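Local structure of ribonucleoside-diphosphate reductase (Pseudomonas aeruginosa, 5IM3) at residues L604-L609 / A770-I775; D352-T357 / A776-V781. The protein probably makes the precursors of DNA by reducing ribonucleoside diphosphates to their 2'-deoxy forms, under allosteric control by bound nucleotides such as dATP. One frame throughout, in Å; residues are numbered along the deposited sequence.

Contact 1 of 2, residues L604-L609 / A770-I775; sequences LGSINL and APTATI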
# COMPACT_ATOMS: atom_id res chain seq x y z
N LEU A 604 -36.39 29.27 -17.07
CA LEU A 604 -36.05 27.99 -17.70
C LEU A 604 -37.27 27.14 -17.99
O LEU A 604 -38.28 27.18 -17.28
CB LEU A 604 -35.10 27.18 -16.81
CG LEU A 604 -33.79 27.86 -16.43
CD1 LEU A 604 -33.00 26.98 -15.47
CD2 LEU A 604 -32.98 28.19 -17.67
N GLY A 605 -37.15 26.33 -19.04
CA GLY A 605 -38.11 25.31 -19.40
C GLY A 605 -37.45 24.37 -20.40
O GLY A 605 -36.40 24.68 -20.96
N SER A 606 -38.09 23.22 -20.62
CA SER A 606 -37.46 22.17 -21.41
C SER A 606 -38.43 21.51 -22.37
O SER A 606 -39.55 21.15 -21.99
CB SER A 606 -36.83 21.11 -20.51
OG SER A 606 -35.63 21.60 -19.92
N ILE A 607 -37.98 21.34 -23.62
CA ILE A 607 -38.73 20.59 -24.61
C ILE A 607 -38.63 19.10 -24.30
O ILE A 607 -37.58 18.61 -23.84
CB ILE A 607 -38.20 20.89 -26.02
CG1 ILE A 607 -38.22 22.40 -26.31
CG2 ILE A 607 -39.00 20.12 -27.06
CD1 ILE A 607 -39.60 23.02 -26.30
N ASN A 608 -39.70 18.37 -24.56
CA ASN A 608 -39.74 16.92 -24.41
C ASN A 608 -39.52 16.30 -25.78
O ASN A 608 -40.46 16.19 -26.58
CB ASN A 608 -41.06 16.48 -23.79
CG ASN A 608 -41.20 14.97 -23.71
OD1 ASN A 608 -40.25 14.23 -23.99
ND2 ASN A 608 -42.38 14.52 -23.33
N LEU A 609 -38.28 15.91 -26.07
CA LEU A 609 -37.95 15.37 -27.38
C LEU A 609 -38.75 14.11 -27.70
O LEU A 609 -39.11 13.88 -28.86
CB LEU A 609 -36.45 15.07 -27.47
CG LEU A 609 -35.55 16.30 -27.61
CD1 LEU A 609 -34.08 15.90 -27.47
CD2 LEU A 609 -35.80 16.98 -28.95
N ALA A 770 -30.47 22.63 -18.94
CA ALA A 770 -30.33 22.48 -17.51
C ALA A 770 -30.76 21.09 -17.07
O ALA A 770 -31.43 20.38 -17.82
CB ALA A 770 -31.18 23.53 -16.79
N PRO A 771 -30.38 20.66 -15.87
CA PRO A 771 -30.92 19.40 -15.35
C PRO A 771 -32.44 19.47 -15.26
O PRO A 771 -33.03 20.55 -15.14
CB PRO A 771 -30.28 19.28 -13.96
CG PRO A 771 -29.04 20.12 -14.05
CD PRO A 771 -29.41 21.26 -14.95
N THR A 772 -33.08 18.30 -15.34
CA THR A 772 -34.53 18.21 -15.42
C THR A 772 -35.04 17.09 -14.53
O THR A 772 -35.99 16.37 -14.89
CB THR A 772 -34.99 17.96 -16.86
OG1 THR A 772 -34.52 16.68 -17.29
CG2 THR A 772 -34.46 19.04 -17.80
N ALA A 773 -34.42 16.92 -13.36
CA ALA A 773 -34.76 15.82 -12.46
C ALA A 773 -36.27 15.64 -12.32
O ALA A 773 -36.83 14.61 -12.69
CB ALA A 773 -34.11 16.05 -11.10
N THR A 774 -36.94 16.66 -11.77
CA THR A 774 -38.35 16.51 -11.44
C THR A 774 -39.22 16.46 -12.70
O THR A 774 -40.08 15.58 -12.83
CB THR A 774 -38.80 17.64 -10.52
OG1 THR A 774 -38.01 17.63 -9.33
CG2 THR A 774 -40.27 17.49 -10.15
N ILE A 775 -39.00 17.38 -13.64
CA ILE A 775 -39.92 17.51 -14.76
C ILE A 775 -39.78 16.37 -15.76
O ILE A 775 -40.73 16.07 -16.50
CB ILE A 775 -39.75 18.88 -15.47
CG1 ILE A 775 -38.33 19.04 -16.02
CG2 ILE A 775 -40.08 20.01 -14.50
CD1 ILE A 775 -38.12 20.34 -16.78
O HOH W 1 -32.82 21.13 -20.06
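Ser606 of strand 600-608 is wedged against two methyl groups at the start of helix 773-779. Its OG lies 3.5 Å from Thr772 CG2, while its CB meets both that methyl and Ile775 CD1, the latter at 4.0 Å. This end is buried and compact. Ile775 reaches the serine with CG1 set between its backbone N and carbonyl carbon (chi1 61°) and the chain then extended, which carries CD1 toward the strand. Thr772 turns its methyl to Ser606 and its hydroxyl away, where OG1 is hydrogen-bonded to the backbone N of Ser784. Toward residue 770 the fit slackens. A water bridges the segments there: it accepts from Ser606 OG at 2.9 Å and donates to Ala770 O at 2.7 Å, so the serine hydroxyl is satisfied although its protein neighbour across the contact is a methyl. Beyond the water, a single methyl-to-methyl touch, Leu604 CD1 to Ala770 CB at 4.1 Å, joins two partly exposed residues, the more open side of the contact. The contact thus lays the loop leading into helix 773-779 against strand 600-608, inside the ten-stranded alpha-beta barrel of ribonucleotide reductases.

Contact 2 of 2, residues D352-T357 / A776-V781; sequences DYMSST and ANITGV
Met354 of strand 353-355 bends its side chain over the last turn of helix 773-779, pressing its terminal methyl on Thr779. From CB, which already lies 4.3 Å from Thr779 CG2, the chain leaves with CG anti to the backbone N (chi1 -168°). CG runs beside Ile775 CG2, one turn earlier on the helix. SD keeps farther off, 4.9 Å from both Thr779 CG2 and Ile778 CG2. Two like-handed bends, chi2 55° and chi3 61°, fold the chain back on itself, and CE comes down 3.7 Å from Thr779 CG2 and 4.5 Å from Ile778 CG2. The methionine and threonine thus run past each other in opposite directions, methyl against methyl. Thr779 can present an apolar surface because its OG1 is hydrogen-bonded to the carbonyl O of Ile775, within its own helix. Leu348 and Met663 add further apolar cover around Met354. Just past this turn the helix ends at Gly780, whose positive phi takes the chain out of helical geometry. All three touching residues are buried and meet through carbon atoms, which implies that shape and exclusion of water, rather than directional polar bonds, hold strand and helix together here.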
# COMPACT_ATOMS: atom_id res chain seq x y z
N ASP A 352 -45.55 18.03 -24.10
CA ASP A 352 -44.68 18.49 -25.17
C ASP A 352 -43.57 19.39 -24.65
O ASP A 352 -42.45 19.38 -25.17
CB ASP A 352 -45.50 19.23 -26.23
CG ASP A 352 -46.37 18.30 -27.06
OD1 ASP A 352 -46.36 17.08 -26.80
OD2 ASP A 352 -47.05 18.80 -27.98
N TYR A 353 -43.87 20.17 -23.61
CA TYR A 353 -42.93 21.06 -22.96
C TYR A 353 -43.33 21.14 -21.50
O TYR A 353 -44.51 20.95 -21.16
CB TYR A 353 -42.91 22.45 -23.62
CG TYR A 353 -42.41 23.58 -22.75
CD1 TYR A 353 -43.29 24.30 -21.94
CD2 TYR A 353 -41.07 23.95 -22.75
CE1 TYR A 353 -42.84 25.34 -21.14
CE2 TYR A 353 -40.61 24.99 -21.96
CZ TYR A 353 -41.50 25.68 -21.16
OH TYR A 353 -41.04 26.71 -20.37
N MET A 354 -42.37 21.40 -20.62
CA MET A 354 -42.65 21.51 -19.20
C MET A 354 -41.90 22.69 -18.63
O MET A 354 -40.67 22.78 -18.77
CB MET A 354 -42.27 20.22 -18.46
CG MET A 354 -42.81 20.14 -17.04
SD MET A 354 -44.60 20.37 -16.93
CE MET A 354 -45.19 18.99 -17.91
N SER A 355 -42.63 23.59 -17.98
CA SER A 355 -42.00 24.71 -17.31
C SER A 355 -41.11 24.20 -16.18
O SER A 355 -41.23 23.06 -15.72
CB SER A 355 -43.06 25.66 -16.76
OG SER A 355 -43.95 26.07 -17.78
N SER A 356 -40.20 25.07 -15.74
CA SER A 356 -39.30 24.71 -14.66
C SER A 356 -40.07 24.48 -13.36
O SER A 356 -41.22 24.89 -13.21
CB SER A 356 -38.26 25.81 -14.45
OG SER A 356 -38.90 27.03 -14.09
N THR A 357 -39.40 23.81 -12.43
CA THR A 357 -39.99 23.53 -11.12
C THR A 357 -40.57 24.76 -10.43
O THR A 357 -41.70 24.67 -9.92
CB THR A 357 -38.91 22.85 -10.25
OG1 THR A 357 -38.88 21.45 -10.56
CG2 THR A 357 -39.17 23.03 -8.76
N ALA A 776 -38.62 15.72 -15.82
CA ALA A 776 -38.51 14.49 -16.60
C ALA A 776 -39.30 13.36 -15.95
O ALA A 776 -39.97 12.58 -16.64
CB ALA A 776 -37.04 14.09 -16.76
N ASN A 777 -39.25 13.26 -14.62
CA ASN A 777 -40.07 12.29 -13.91
C ASN A 777 -41.55 12.59 -14.09
O ASN A 777 -42.37 11.66 -14.20
CB ASN A 777 -39.71 12.28 -12.42
CG ASN A 777 -38.35 11.67 -12.15
OD1 ASN A 777 -37.57 11.43 -13.07
ND2 ASN A 777 -38.06 11.43 -10.88
N ILE A 778 -41.93 13.87 -14.10
CA ILE A 778 -43.33 14.22 -14.28
C ILE A 778 -43.81 13.77 -15.66
O ILE A 778 -44.91 13.24 -15.80
CB ILE A 778 -43.54 15.74 -14.08
CG1 ILE A 778 -43.25 16.12 -12.62
CG2 ILE A 778 -44.96 16.15 -14.46
CD1 ILE A 778 -43.22 17.61 -12.38
N THR A 779 -42.99 13.97 -16.68
CA THR A 779 -43.35 13.63 -18.05
C THR A 779 -42.96 12.21 -18.44
O THR A 779 -43.37 11.74 -19.50
CB THR A 779 -42.70 14.61 -19.03
OG1 THR A 779 -41.27 14.59 -18.86
CG2 THR A 779 -43.21 16.03 -18.79
N GLY A 780 -42.18 11.52 -17.61
CA GLY A 780 -41.87 10.12 -17.84
C GLY A 780 -40.79 9.86 -18.87
O GLY A 780 -40.86 8.86 -19.60
N VAL A 781 -39.78 10.73 -18.95
CA VAL A 781 -38.72 10.62 -19.95
C VAL A 781 -37.37 10.66 -19.24
O VAL A 781 -37.28 10.85 -18.03
CB VAL A 781 -38.81 11.72 -21.02
CG1 VAL A 781 -40.14 11.62 -21.78
CG2 VAL A 781 -38.65 13.11 -20.39

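How the contacts relate
Contacts 1 and 2, their centres about 6 Å apart, are parts of one interface: helix 773-779 lies against the neighbouring antiparallel strands 600-608 and 353-355 of a single sheet. Contact 1 uses the loop leading into the helix and its first turn, contact 2 its end. Between the strands, Asn608 N to Asp352 O at 3.0 Å and Met354 N to Ser606 O at 3.1 Å are probable hydrogen bonds. Along the chain the order is 352-357, 604-609, 770-775, 776-781, which nests contact 1 inside the loop closed by contact 2. Strand 353-355, from the all-alpha family region, is joined to the barrel region twice, by pairing with strand 600-608 and by packing on the helix, away from the nucleotide sites.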